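Local coordinates for PmoF1 (Methylocystis sp. ATCC 49242, PDB 6P1E), which binds copper(II) through a PCu(A)C domain, with the ion held between two subunits, and probably serves as a periplasmic copper chaperone in this methane-oxidizing bacterium, at residues Ile33-Thr39 against Leu71-Ile77; Tyr5-Leu10 against Ala110-Asp116; Pro15-Ala19 against Ile115-Ala121; Val46-Phe51 against Gly100-Thr104. All coordinates share one frame; numbering follows the deposited sequence. Where two conformers were deposited one is given.

Contact 1 (Ile33-Thr39 against Leu71-Ile77); sequences IHNNGDT and LPPKQKI. With CU (copper (II) ion), chain F.
His34 and Lys76 face each other as an antiparallel non-hydrogen-bonded pair, their side chains side by side on one face of the sheet. Lys76 CB lies over a face of the imidazole, 3.8 Å from its centroid, a CH-pi contact. Lys76 CD passes CE1 of the same ring. The far nitrogen, His34 NE2, binds the copper ion at 2.0 Å. His14 of the second subunit binds the same ion, so the ion bridges the dimer. This is a copper site of the PCu(A)C domain dimer, to which Glu13 also belongs, set near the end of two paired strands. Ile33 and Ile77 form the next pair, with N-H...O bonds running both ways. Asn35 lies on the other face. Asn35 CB sits 3.4 Å from Pro72 O, and Asn35 CG 3.7 Å from the same oxygen. The chain runs with CG anti to the backbone N (chi1 -173°), which carries the amide to the turn. Asn35 ND2 gives one bond to Leu71 O at 2.9 Å and another to Thr39 O at 3.0 Å, both acceptors near the amide plane. Asn35 OD1 accepts from Gly37 N at 2.9 Å and closes an Asx turn. The amide is therefore held at both ends. Across the strand end, Lys74 sits in a type II turn from Pro72 to Gln75. Lys74 NZ reaches back to Asn36 O at 2.8 Å, coming from above the carbonyl plane.

Contact 2 (Tyr5-Leu10 against Ala110-Asp116); sequences YDVGKL and AGEVVID
Tyr5 lays its ring across Ile115 at about a right angle. Ile115 CG2 sits over one ring face, 3.8 Å from the centroid, and makes a CH-pi contact. Tyr5 CG is anti to the carbonyl carbon (chi1 -58°), and the ring extends along the opposing strand to the backbone of Asp116. There the phenol oxygen accepts the N-H of Asp116, OH to N 3.0 Å, in a bent bond of 146°. A water also links Tyr5 OH to Asp116 O. Pro15 of strand 10-18 packs against the tyrosine as well. Closer to the turn, Tyr5 CB touches Val113 CG2 at 4.1 Å. Val7 comes next on the same side. Its CB meets Val113 CB at 3.9 Å, and its CG2 lies 3.4 Å from Ala110 O. Val7 and Leu10 then close a type II' turn with two backbone bonds, N to O in each direction. Gly8 takes a positive phi in this turn. Beyond it, Leu10 CD1 packs on Ala110 CB at 3.8 Å. The strands run nearly antiparallel, but their axes come no closer than 7.7 Å and share no backbone hydrogen bond. Strand 4-7 is instead the first arm of a beta hairpin with strand 10-18, laid by its side chains against strand 111-120.

Contact 3 (Pro15-Ala19 against Ile115-Ala121); sequences PWLRA and IDAAIDA
Arg18 and Asp120 lie side by side and form a salt bridge. The guanidinium approaches side-on and gives two bonds to a single carboxylate oxygen. Arg18 NH2 meets Asp120 OD2 at 2.9 Å, and Arg18 NE meets the same oxygen at 3.2 Å. The oxygen lies in the guanidinium plane, while the two flat groups are turned 61° apart. A leucine in place of Arg18 has neither nitrogen, and the Asp120 charge would probably be left without this mate. Asp120 CG is anti to the backbone N (chi1 -163°), which lifts the carboxylate beside the ring of Trp16. Trp16 CZ3 lies 3.9 Å from Asp120 CB. The backbones beneath pair in parallel, Trp16 with Ala118 through Arg18 with Asp120. Strands 10-18 and 111-120 are the parallel neighbours in the otherwise antiparallel sheet of this domain. Ala19 N reaches Asp120 O at 2.7 Å. On the opposite face, Leu17 CD2 packs on Ala117 CB at 3.6 Å. Pro15 CB meets Ile115 CD1 at 3.7 Å. Further out, Leu95 covers Leu17, Ala19 and Ile119. On the Trp16 side, Phe32 of the second subunit meets the indole edge-to-face, and Thr78 of that subunit packs on Asp120.

Contact 4 (Val46-Phe51 against Gly100-Thr104); sequences VKVEKF and GLEMT
Leu101 meets three residues of the opposing segment with its two methyls. CG lies anti to the backbone N (chi1 -178°), which turns the branches toward the bend of residues 48-51. Leu101 CD1 slides past Lys50 and touches its CB at 3.7 Å. Leu101 CD2 touches both Phe51 CE2, at 3.8 Å, and Val48 CG2, at 3.9 Å. Were Leu101 an alanine, a gap would probably open beside the Phe51 ring, and Val48 CG2 would have less to pack on. Glu102 follows. Its carbonyl O takes two waters, one shared with Glu49 N and one with Lys50 N, the latter bond weak. The first of these waters is doubtful. Direct backbone pairing has stopped here. The carboxylates of Glu49 and Glu102 come near each other without touching, like charges that would probably repel weakly. Met103 turns to the face opposite Glu102, the side of Leu101. Its CE is packed tightly on Val46 CG1, at 3.4 Å. Thr104 makes the one bridge of the contact, an antiparallel hydrogen-bonded pair with Lys47. Lys47 N to Thr104 O is 2.9 Å, and Thr104 N to Lys47 O is 2.8 Å. Their side chains run alongside, Lys47 CE beside Thr104 CG2. Lys47 NZ goes on to a salt bridge with Glu112. Strand 100-107 thus lies between strands 41-47 and 111-120, while Leu88 of strand 75-91 packs against both Phe51 and Leu101.

In the fold
The contacts all belong to one mixed sheet without helices. Contact 2 is a surface contact; the other three are partly buried, and contact 3 has the largest share of buried residues. Contacts 2 and 3 both use strand 111-120 and share Ile115 and Asp116. That strand also bonds to strand 100-107 of contact 4, through Ile115 with Met103 and Ala117 with Leu101. Contact 1 lies away from contacts 3 and 4 but touches contact 2, where Asn36 N probably bonds to Lys9 O. Contacts 1 and 3 face the second subunit; contacts 2 and 4 do not. Polar side-chain bonds and copper mark contact 1, a salt bridge contact 3, and mainly apolar packing contacts 2 and 4.

Contact 1 (Ile33-Thr39 against Leu71-Ile77)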
loop_
_atom_site.group_PDB
_atom_site.type_symbol
_atom_site.label_atom_id
_atom_site.label_comp_id
_atom_site.label_asym_id
_atom_site.label_seq_id
_atom_site.Cartn_x
_atom_site.Cartn_y
_atom_site.Cartn_z
ATOM N N ILE B 33 6.609 5.861 3.111
ATOM C CA ILE B 33 7.256 6.953 3.823
ATOM C C ILE B 33 8.077 7.770 2.845
ATOM O O ILE B 33 9.015 7.273 2.223
ATOM C CB ILE B 33 8.138 6.437 4.974
ATOM C CG1 ILE B 33 7.304 5.549 5.906
ATOM C CG2 ILE B 33 8.729 7.604 5.758
ATOM C CD1 ILE B 33 8.098 4.858 7.000
ATOM N N HIS B 34 7.697 9.039 2.724
ATOM C CA HIS B 34 8.342 9.984 1.828
ATOM C C HIS B 34 9.223 10.917 2.639
ATOM O O HIS B 34 8.753 11.549 3.586
ATOM C CB HIS B 34 7.302 10.792 1.049
ATOM C CG HIS B 34 6.450 9.971 0.132
ATOM N ND1 HIS B 34 6.512 10.088 -1.238
ATOM C CD2 HIS B 34 5.521 9.020 0.388
ATOM C CE1 HIS B 34 5.658 9.246 -1.791
ATOM N NE2 HIS B 34 5.043 8.588 -0.825
ATOM N N ASN B 35 10.496 10.996 2.272
ATOM C CA ASN B 35 11.391 11.979 2.859
ATOM C C ASN B 35 11.569 13.137 1.887
ATOM O O ASN B 35 12.306 13.033 0.906
ATOM C CB ASN B 35 12.746 11.359 3.205
ATOM C CG ASN B 35 13.644 12.314 3.969
ATOM O OD1 ASN B 35 13.327 13.497 4.120
ATOM N ND2 ASN B 35 14.778 11.811 4.442
ATOM N N ASN B 36 10.868 14.230 2.163
ATOM C CA ASN B 36 10.887 15.404 1.299
ATOM C C ASN B 36 11.944 16.413 1.742
ATOM O O ASN B 36 11.989 17.538 1.235
ATOM C CB ASN B 36 9.509 16.071 1.283
ATOM C CG ASN B 36 8.437 15.180 0.681
ATOM O OD1 ASN B 36 8.686 14.450 -0.279
ATOM N ND2 ASN B 36 7.237 15.235 1.248
ATOM N N GLY B 37 12.797 16.008 2.681
ATOM C CA GLY B 37 13.850 16.876 3.181
ATOM C C GLY B 37 15.176 16.584 2.505
ATOM O O GLY B 37 15.290 15.619 1.749
ATOM N N ASP B 38 16.180 17.408 2.794
ATOM C CA ASP B 38 17.502 17.286 2.182
ATOM C C ASP B 38 18.477 16.529 3.079
ATOM O O ASP B 38 19.663 16.414 2.760
ATOM C CB ASP B 38 18.065 18.676 1.864
ATOM C CG ASP B 38 17.483 19.269 0.593
ATOM O OD1 ASP B 38 17.410 18.550 -0.426
ATOM O OD2 ASP B 38 17.105 20.459 0.610
ATOM N N THR B 39 17.979 16.033 4.207
ATOM C CA THR B 39 18.791 15.266 5.150
ATOM C C THR B 39 18.170 13.891 5.391
ATOM O O THR B 39 16.948 13.743 5.338
ATOM C CB THR B 39 18.947 16.001 6.492
ATOM O OG1 THR B 39 17.657 16.252 7.061
ATOM C CG2 THR B 39 19.677 17.317 6.288
ATOM N N LEU B 71 15.885 6.201 5.524
ATOM C CA LEU B 71 15.084 7.144 4.750
ATOM C C LEU B 71 15.983 8.195 4.108
ATOM O O LEU B 71 16.166 9.283 4.657
ATOM C CB LEU B 71 14.031 7.807 5.642
ATOM C CG LEU B 71 13.075 6.828 6.326
ATOM C CD1 LEU B 71 12.289 7.516 7.428
ATOM C CD2 LEU B 71 12.135 6.203 5.305
ATOM N N PRO B 72 16.565 7.867 2.946
ATOM C CA PRO B 72 17.437 8.821 2.257
ATOM C C PRO B 72 16.698 10.101 1.883
ATOM O O PRO B 72 15.480 10.069 1.701
ATOM C CB PRO B 72 17.877 8.060 1.000
ATOM C CG PRO B 72 17.655 6.623 1.313
ATOM C CD PRO B 72 16.479 6.581 2.234
ATOM N N PRO B 73 17.424 11.223 1.773
ATOM C CA PRO B 73 16.778 12.493 1.429
ATOM C C PRO B 73 16.151 12.461 0.041
ATOM O O PRO B 73 16.684 11.806 -0.856
ATOM C CB PRO B 73 17.929 13.505 1.487
ATOM C CG PRO B 73 19.163 12.699 1.298
ATOM C CD PRO B 73 18.885 11.362 1.910
ATOM N N LYS B 74 15.023 13.147 -0.117
ATOM C CA LYS B 74 14.374 13.290 -1.414
ATOM C C LYS B 74 14.080 11.937 -2.049
ATOM O O LYS B 74 14.180 11.774 -3.268
ATOM C CB LYS B 74 15.240 14.142 -2.345
ATOM C CG LYS B 74 15.534 15.530 -1.798
ATOM C CD LYS B 74 14.257 16.330 -1.575
ATOM C CE LYS B 74 14.557 17.771 -1.199
ATOM N NZ LYS B 74 13.318 18.576 -1.020
ATOM N N GLN B 75 13.732 10.971 -1.205
ATOM C CA GLN B 75 13.347 9.641 -1.656
ATOM C C GLN B 75 12.166 9.133 -0.854
ATOM O O GLN B 75 11.863 9.640 0.227
ATOM C CB GLN B 75 14.513 8.654 -1.544
ATOM C CG GLN B 75 15.624 8.891 -2.555
ATOM C CD GLN B 75 16.560 7.702 -2.675
ATOM O OE1 GLN B 75 16.117 6.557 -2.769
ATOM N NE2 GLN B 75 17.859 7.968 -2.683
ATOM N N LYS B 76 11.500 8.124 -1.402
ATOM C CA LYS B 76 10.391 7.474 -0.730
ATOM C C LYS B 76 10.730 6.003 -0.541
ATOM O O LYS B 76 11.465 5.422 -1.341
ATOM C CB LYS B 76 9.106 7.634 -1.539
ATOM C CG LYS B 76 9.194 7.037 -2.933
ATOM C CD LYS B 76 8.374 7.817 -3.947
ATOM C CE LYS B 76 8.661 7.332 -5.364
ATOM N NZ LYS B 76 7.579 7.667 -6.335
ATOM N N ILE B 77 10.199 5.416 0.526
ATOM C CA ILE B 77 10.411 4.007 0.832
ATOM C C ILE B 77 9.067 3.331 1.043
ATOM O O ILE B 77 8.203 3.852 1.752
ATOM C CB ILE B 77 11.283 3.808 2.089
ATOM C CG1 ILE B 77 12.631 4.521 1.931
ATOM C CG2 ILE B 77 11.489 2.320 2.371
ATOM C CD1 ILE B 77 13.516 3.967 0.822
HETATM CU CU CU F . 3.572 7.352 -1.339
#

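Contact 2 (Tyr5-Leu10 against Ala110-Asp116)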
loop_
_atom_site.group_PDB
_atom_site.type_symbol
_atom_site.label_atom_id
_atom_site.label_comp_id
_atom_site.label_asym_id
_atom_site.label_seq_id
_atom_site.Cartn_x
_atom_site.Cartn_y
_atom_site.Cartn_z
ATOM N N TYR B 5 0.127 11.314 7.425
ATOM C CA TYR B 5 0.635 11.997 8.607
ATOM C C TYR B 5 1.968 12.655 8.293
ATOM O O TYR B 5 2.871 12.023 7.747
ATOM C CB TYR B 5 0.772 11.013 9.767
ATOM C CG TYR B 5 -0.532 10.333 10.102
ATOM C CD1 TYR B 5 -1.380 10.856 11.068
ATOM C CD2 TYR B 5 -0.923 9.175 9.442
ATOM C CE1 TYR B 5 -2.578 10.241 11.372
ATOM C CE2 TYR B 5 -2.120 8.554 9.738
ATOM C CZ TYR B 5 -2.942 9.090 10.706
ATOM O OH TYR B 5 -4.137 8.478 11.007
ATOM N N ASP B 6 2.085 13.926 8.659
ATOM C CA ASP B 6 3.307 14.683 8.432
ATOM C C ASP B 6 4.082 14.795 9.731
ATOM O O ASP B 6 3.499 15.029 10.789
ATOM C CB ASP B 6 2.994 16.085 7.902
ATOM C CG ASP B 6 2.176 16.062 6.624
ATOM O OD1 ASP B 6 2.618 15.436 5.641
ATOM O OD2 ASP B 6 1.086 16.669 6.608
ATOM N N VAL B 7 5.392 14.585 9.654
ATOM C CA VAL B 7 6.276 14.890 10.775
ATOM C C VAL B 7 7.604 15.403 10.218
ATOM O O VAL B 7 8.253 14.741 9.406
ATOM C CB VAL B 7 6.481 13.656 11.693
ATOM C CG1 VAL B 7 7.079 12.474 10.928
ATOM C CG2 VAL B 7 7.338 14.022 12.901
ATOM N N GLY B 8 7.993 16.600 10.644
ATOM C CA GLY B 8 9.110 17.283 10.021
ATOM C C GLY B 8 8.866 17.370 8.525
ATOM O O GLY B 8 7.785 17.774 8.091
ATOM N N LYS B 9 9.860 16.969 7.739
ATOM C CA LYS B 9 9.732 16.950 6.284
ATOM C C LYS B 9 9.437 15.544 5.771
ATOM O O LYS B 9 9.581 15.267 4.579
ATOM C CB LYS B 9 10.998 17.501 5.631
ATOM C CG LYS B 9 11.231 18.970 5.936
ATOM C CD LYS B 9 12.362 19.545 5.105
ATOM C CE LYS B 9 12.613 21.005 5.448
ATOM N NZ LYS B 9 11.392 21.846 5.284
ATOM N N LEU B 10 9.034 14.659 6.679
ATOM C CA LEU B 10 8.594 13.318 6.312
ATOM C C LEU B 10 7.082 13.274 6.142
ATOM O O LEU B 10 6.349 14.015 6.797
ATOM C CB LEU B 10 9.008 12.284 7.365
ATOM C CG LEU B 10 10.462 12.294 7.838
ATOM C CD1 LEU B 10 10.680 11.192 8.866
ATOM C CD2 LEU B 10 11.408 12.133 6.665
ATOM N N ALA B 110 13.287 13.326 13.065
ATOM C CA ALA B 110 12.003 14.022 13.001
ATOM C C ALA B 110 11.173 13.871 14.277
ATOM O O ALA B 110 10.238 14.636 14.509
ATOM C CB ALA B 110 11.204 13.520 11.805
ATOM N N GLY B 111 11.525 12.894 15.105
ATOM C CA GLY B 111 10.825 12.656 16.354
ATOM C C GLY B 111 9.631 11.736 16.188
ATOM O O GLY B 111 9.586 10.928 15.259
ATOM N N GLU B 112 8.667 11.861 17.096
ATOM C CA GLU B 112 7.538 10.937 17.163
ATOM C C GLU B 112 6.295 11.478 16.455
ATOM O O GLU B 112 6.049 12.686 16.443
ATOM C CB GLU B 112 7.212 10.623 18.626
ATOM C CG GLU B 112 8.399 10.061 19.400
ATOM C CD GLU B 112 8.024 9.546 20.775
ATOM O OE1 GLU B 112 6.907 9.844 21.238
ATOM O OE2 GLU B 112 8.850 8.845 21.398
ATOM N N VAL B 113 5.526 10.576 15.854
ATOM C CA VAL B 113 4.234 10.927 15.278
ATOM C C VAL B 113 3.231 9.819 15.591
ATOM O O VAL B 113 3.525 8.636 15.421
ATOM C CB VAL B 113 4.324 11.173 13.748
ATOM C CG1 VAL B 113 4.845 9.943 13.010
ATOM C CG2 VAL B 113 2.966 11.607 13.194
ATOM N N VAL B 114 2.063 10.206 16.092
ATOM C CA VAL B 114 0.998 9.248 16.365
ATOM C C VAL B 114 0.139 9.091 15.121
ATOM O O VAL B 114 -0.285 10.079 14.515
ATOM C CB VAL B 114 0.124 9.684 17.553
ATOM C CG1 VAL B 114 -1.022 8.701 17.774
ATOM C CG2 VAL B 114 0.966 9.807 18.813
ATOM N N ILE B 115 -0.122 7.841 14.753
ATOM C CA ILE B 115 -0.897 7.538 13.562
ATOM C C ILE B 115 -2.030 6.587 13.899
ATOM O O ILE B 115 -2.026 5.948 14.950
ATOM C CB ILE B 115 -0.021 6.906 12.458
ATOM C CG1 ILE B 115 0.516 5.539 12.903
ATOM C CG2 ILE B 115 1.128 7.842 12.102
ATOM C CD1 ILE B 115 1.194 4.759 11.800
ATOM N N ASP B 116 -2.997 6.506 12.994
ATOM C CA ASP B 116 -4.060 5.521 13.082
ATOM C C ASP B 116 -3.960 4.643 11.845
ATOM O O ASP B 116 -4.247 5.086 10.734
ATOM C CB ASP B 116 -5.427 6.199 13.180
ATOM C CG ASP B 116 -6.561 5.208 13.359
ATOM O OD1 ASP B 116 -6.323 4.128 13.937
ATOM O OD2 ASP B 116 -7.694 5.514 12.930
HETATM O O HOH W 1 -4.870 6.299 8.692
#

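Contact 3 (Pro15-Ala19 against Ile115-Ala121)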
loop_
_atom_site.group_PDB
_atom_site.type_symbol
_atom_site.label_atom_id
_atom_site.label_comp_id
_atom_site.label_asym_id
_atom_site.label_seq_id
_atom_site.Cartn_x
_atom_site.Cartn_y
_atom_site.Cartn_z
ATOM N N PRO B 15 -0.738 4.439 6.139
ATOM C CA PRO B 15 -0.316 3.352 7.024
ATOM C C PRO B 15 -1.409 2.304 7.168
ATOM O O PRO B 15 -2.580 2.649 7.330
ATOM C CB PRO B 15 -0.058 4.061 8.354
ATOM C CG PRO B 15 -0.941 5.261 8.308
ATOM C CD PRO B 15 -0.953 5.698 6.873
ATOM N N TRP B 16 -1.028 1.037 7.100
ATOM C CA TRP B 16 -1.991 -0.044 7.216
ATOM C C TRP B 16 -1.322 -1.302 7.730
ATOM O O TRP B 16 -0.100 -1.401 7.762
ATOM C CB TRP B 16 -2.676 -0.326 5.876
ATOM C CG TRP B 16 -1.784 -0.875 4.789
ATOM C CD1 TRP B 16 -0.821 -0.204 4.094
ATOM C CD2 TRP B 16 -1.807 -2.205 4.254
ATOM N NE1 TRP B 16 -0.234 -1.035 3.170
ATOM C CE2 TRP B 16 -0.824 -2.272 3.247
ATOM C CE3 TRP B 16 -2.558 -3.352 4.534
ATOM C CZ2 TRP B 16 -0.570 -3.432 2.522
ATOM C CZ3 TRP B 16 -2.306 -4.502 3.814
ATOM C CH2 TRP B 16 -1.322 -4.534 2.820
ATOM N N LEU B 17 -2.131 -2.264 8.141
ATOM C CA LEU B 17 -1.581 -3.536 8.572
ATOM C C LEU B 17 -2.475 -4.684 8.176
ATOM O O LEU B 17 -3.687 -4.527 8.015
ATOM C CB LEU B 17 -1.363 -3.541 10.083
ATOM C CG LEU B 17 -2.602 -3.315 10.945
ATOM C CD1 LEU B 17 -2.878 -4.542 11.800
ATOM C CD2 LEU B 17 -2.414 -2.080 11.810
ATOM N N ARG B 18 -1.851 -5.843 8.013
ATOM C CA ARG B 18 -2.573 -7.070 7.757
ATOM C C ARG B 18 -2.744 -7.795 9.079
ATOM O O ARG B 18 -1.761 -8.169 9.721
ATOM C CB ARG B 18 -1.830 -7.938 6.747
ATOM C CG ARG B 18 -2.581 -9.190 6.343
ATOM C CD ARG B 18 -2.251 -9.567 4.915
ATOM N NE ARG B 18 -2.873 -8.652 3.960
ATOM C CZ ARG B 18 -2.374 -8.355 2.763
ATOM N NH1 ARG B 18 -1.227 -8.888 2.359
ATOM N NH2 ARG B 18 -3.020 -7.513 1.968
ATOM N N ALA B 19 -3.997 -7.970 9.486
ATOM C CA ALA B 19 -4.315 -8.555 10.780
ATOM C C ALA B 19 -3.786 -9.980 10.868
ATOM O O ALA B 19 -3.545 -10.617 9.841
ATOM C CB ALA B 19 -5.814 -8.531 11.014
ATOM N N ILE B 115 -0.122 7.841 14.753
ATOM C CA ILE B 115 -0.897 7.538 13.562
ATOM C C ILE B 115 -2.030 6.587 13.899
ATOM O O ILE B 115 -2.026 5.948 14.950
ATOM C CB ILE B 115 -0.021 6.906 12.458
ATOM C CG1 ILE B 115 0.516 5.539 12.903
ATOM C CG2 ILE B 115 1.128 7.842 12.102
ATOM C CD1 ILE B 115 1.194 4.759 11.800
ATOM N N ASP B 116 -2.997 6.506 12.994
ATOM C CA ASP B 116 -4.060 5.521 13.082
ATOM C C ASP B 116 -3.960 4.643 11.845
ATOM O O ASP B 116 -4.247 5.086 10.734
ATOM C CB ASP B 116 -5.427 6.199 13.180
ATOM C CG ASP B 116 -6.561 5.208 13.359
ATOM O OD1 ASP B 116 -6.323 4.128 13.937
ATOM O OD2 ASP B 116 -7.694 5.514 12.930
ATOM N N ALA B 117 -3.525 3.403 12.040
ATOM C CA ALA B 117 -3.321 2.489 10.928
ATOM C C ALA B 117 -4.618 1.774 10.596
ATOM O O ALA B 117 -5.336 1.314 11.481
ATOM C CB ALA B 117 -2.228 1.487 11.254
ATOM N N ALA B 118 -4.923 1.697 9.310
ATOM C CA ALA B 118 -6.124 1.015 8.871
ATOM C C ALA B 118 -5.863 -0.498 8.817
ATOM O O ALA B 118 -4.740 -0.928 8.555
ATOM C CB ALA B 118 -6.558 1.565 7.548
ATOM N N ILE B 119 -6.890 -1.303 9.082
ATOM C CA ILE B 119 -6.702 -2.745 9.242
ATOM C C ILE B 119 -7.267 -3.596 8.102
ATOM O O ILE B 119 -8.450 -3.517 7.778
ATOM C CB ILE B 119 -7.330 -3.217 10.572
ATOM C CG1 ILE B 119 -6.651 -2.499 11.742
ATOM C CG2 ILE B 119 -7.205 -4.734 10.733
ATOM C CD1 ILE B 119 -7.301 -2.743 13.078
ATOM N N ASP B 120 -6.385 -4.388 7.492
ATOM C CA ASP B 120 -6.748 -5.415 6.512
ATOM C C ASP B 120 -6.831 -6.786 7.199
ATOM O O ASP B 120 -5.802 -7.300 7.632
ATOM C CB ASP B 120 -5.708 -5.471 5.386
ATOM C CG ASP B 120 -6.207 -6.206 4.155
ATOM O OD1 ASP B 120 -7.431 -6.203 3.902
ATOM O OD2 ASP B 120 -5.366 -6.780 3.430
ATOM N N ALA B 121 -8.020 -7.381 7.304
ATOM C CA ALA B 121 -8.165 -8.696 7.953
ATOM C C ALA B 121 -8.559 -9.932 7.102
ATOM O O ALA B 121 -8.194 -11.037 7.496
ATOM C CB ALA B 121 -9.167 -8.573 9.077
HETATM O O HOH W 2 -5.246 -11.477 7.568
#

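Contact 4 (Val46-Phe51 against Gly100-Thr104)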
loop_
_atom_site.group_PDB
_atom_site.type_symbol
_atom_site.label_atom_id
_atom_site.label_comp_id
_atom_site.label_asym_id
_atom_site.label_seq_id
_atom_site.Cartn_x
_atom_site.Cartn_y
_atom_site.Cartn_z
ATOM N N VAL B 46 8.848 1.603 16.896
ATOM C CA VAL B 46 7.399 1.687 16.793
ATOM C C VAL B 46 6.803 1.284 18.133
ATOM O O VAL B 46 7.174 0.257 18.699
ATOM C CB VAL B 46 6.852 0.780 15.670
ATOM C CG1 VAL B 46 5.325 0.724 15.697
ATOM C CG2 VAL B 46 7.348 1.259 14.313
ATOM N N LYS B 47 5.890 2.106 18.640
ATOM C CA LYS B 47 5.208 1.820 19.897
ATOM C C LYS B 47 3.724 1.585 19.641
ATOM O O LYS B 47 3.073 2.366 18.945
ATOM C CB LYS B 47 5.409 2.971 20.885
ATOM C CG LYS B 47 6.864 3.184 21.282
ATOM C CD LYS B 47 7.016 4.273 22.332
ATOM C CE LYS B 47 6.761 5.656 21.755
ATOM N NZ LYS B 47 6.943 6.724 22.776
ATOM N N VAL B 48 3.197 0.507 20.210
ATOM C CA VAL B 48 1.803 0.133 20.008
ATOM C C VAL B 48 1.268 -0.546 21.265
ATOM O O VAL B 48 1.863 -1.490 21.782
ATOM C CB VAL B 48 1.634 -0.784 18.771
ATOM C CG1 VAL B 48 2.508 -2.032 18.882
ATOM C CG2 VAL B 48 0.168 -1.149 18.568
ATOM N N GLU B 49 0.150 -0.037 21.768
ATOM C CA GLU B 49 -0.392 -0.502 23.035
ATOM C C GLU B 49 -1.090 -1.856 22.918
ATOM O O GLU B 49 -1.063 -2.655 23.856
ATOM C CB GLU B 49 -1.378 0.528 23.584
ATOM C CG GLU B 49 -0.756 1.885 23.863
ATOM C CD GLU B 49 -1.750 2.878 24.431
ATOM O OE1 GLU B 49 -2.821 2.445 24.907
ATOM O OE2 GLU B 49 -1.460 4.093 24.397
ATOM N N LYS B 50 -1.707 -2.113 21.768
ATOM C CA LYS B 50 -2.548 -3.297 21.602
ATOM C C LYS B 50 -1.749 -4.552 21.244
ATOM O O LYS B 50 -2.308 -5.645 21.162
ATOM C CB LYS B 50 -3.603 -3.038 20.524
ATOM C CG LYS B 50 -4.620 -1.951 20.870
ATOM C CD LYS B 50 -5.275 -2.143 22.228
ATOM C CE LYS B 50 -6.283 -1.043 22.494
ATOM N NZ LYS B 50 -6.990 -1.202 23.793
ATOM N N PHE B 51 -0.448 -4.386 21.022
ATOM C CA PHE B 51 0.450 -5.510 20.775
ATOM C C PHE B 51 1.546 -5.517 21.832
ATOM O O PHE B 51 1.831 -4.490 22.447
ATOM C CB PHE B 51 1.058 -5.435 19.371
ATOM C CG PHE B 51 0.111 -5.841 18.275
ATOM C CD1 PHE B 51 0.180 -7.107 17.716
ATOM C CD2 PHE B 51 -0.844 -4.960 17.802
ATOM C CE1 PHE B 51 -0.686 -7.484 16.705
ATOM C CE2 PHE B 51 -1.716 -5.332 16.792
ATOM C CZ PHE B 51 -1.635 -6.595 16.244
ATOM N N GLY B 100 -9.404 0.783 14.040
ATOM C CA GLY B 100 -8.150 1.320 13.554
ATOM C C GLY B 100 -7.142 0.881 14.589
ATOM O O GLY B 100 -7.526 0.294 15.602
ATOM N N LEU B 101 -5.863 1.142 14.351
ATOM C CA LEU B 101 -4.850 0.799 15.335
ATOM C C LEU B 101 -3.962 2.007 15.546
ATOM O O LEU B 101 -3.272 2.452 14.631
ATOM C CB LEU B 101 -4.019 -0.409 14.895
ATOM C CG LEU B 101 -2.969 -0.841 15.925
ATOM C CD1 LEU B 101 -3.646 -1.462 17.139
ATOM C CD2 LEU B 101 -1.954 -1.802 15.327
ATOM N N GLU B 102 -3.980 2.530 16.765
ATOM C CA GLU B 102 -3.134 3.657 17.110
ATOM C C GLU B 102 -1.713 3.173 17.320
ATOM O O GLU B 102 -1.478 2.185 18.018
ATOM C CB GLU B 102 -3.645 4.366 18.363
ATOM C CG GLU B 102 -2.814 5.575 18.758
ATOM C CD GLU B 102 -3.457 6.385 19.866
ATOM O OE1 GLU B 102 -3.389 5.953 21.036
ATOM O OE2 GLU B 102 -4.029 7.455 19.567
ATOM N N MET B 103 -0.770 3.877 16.707
ATOM C CA MET B 103 0.640 3.542 16.813
ATOM C C MET B 103 1.433 4.832 16.892
ATOM O O MET B 103 0.973 5.876 16.429
ATOM C CB MET B 103 1.111 2.720 15.607
ATOM C CG MET B 103 0.251 1.512 15.269
ATOM S SD MET B 103 0.678 0.803 13.664
ATOM C CE MET B 103 2.402 0.387 13.906
ATOM N N THR B 104 2.630 4.750 17.459
ATOM C CA THR B 104 3.552 5.871 17.445
ATOM C C THR B 104 4.798 5.448 16.691
ATOM O O THR B 104 5.463 4.482 17.062
ATOM C CB THR B 104 3.931 6.329 18.868
ATOM O OG1 THR B 104 2.747 6.656 19.605
ATOM C CG2 THR B 104 4.845 7.547 18.814
HETATM O O HOH W 3 1.146 3.934 20.785
HETATM O O HOH W 4 -0.536 2.662 20.486
HETATM O O HOH W 5 -2.488 0.438 19.786
#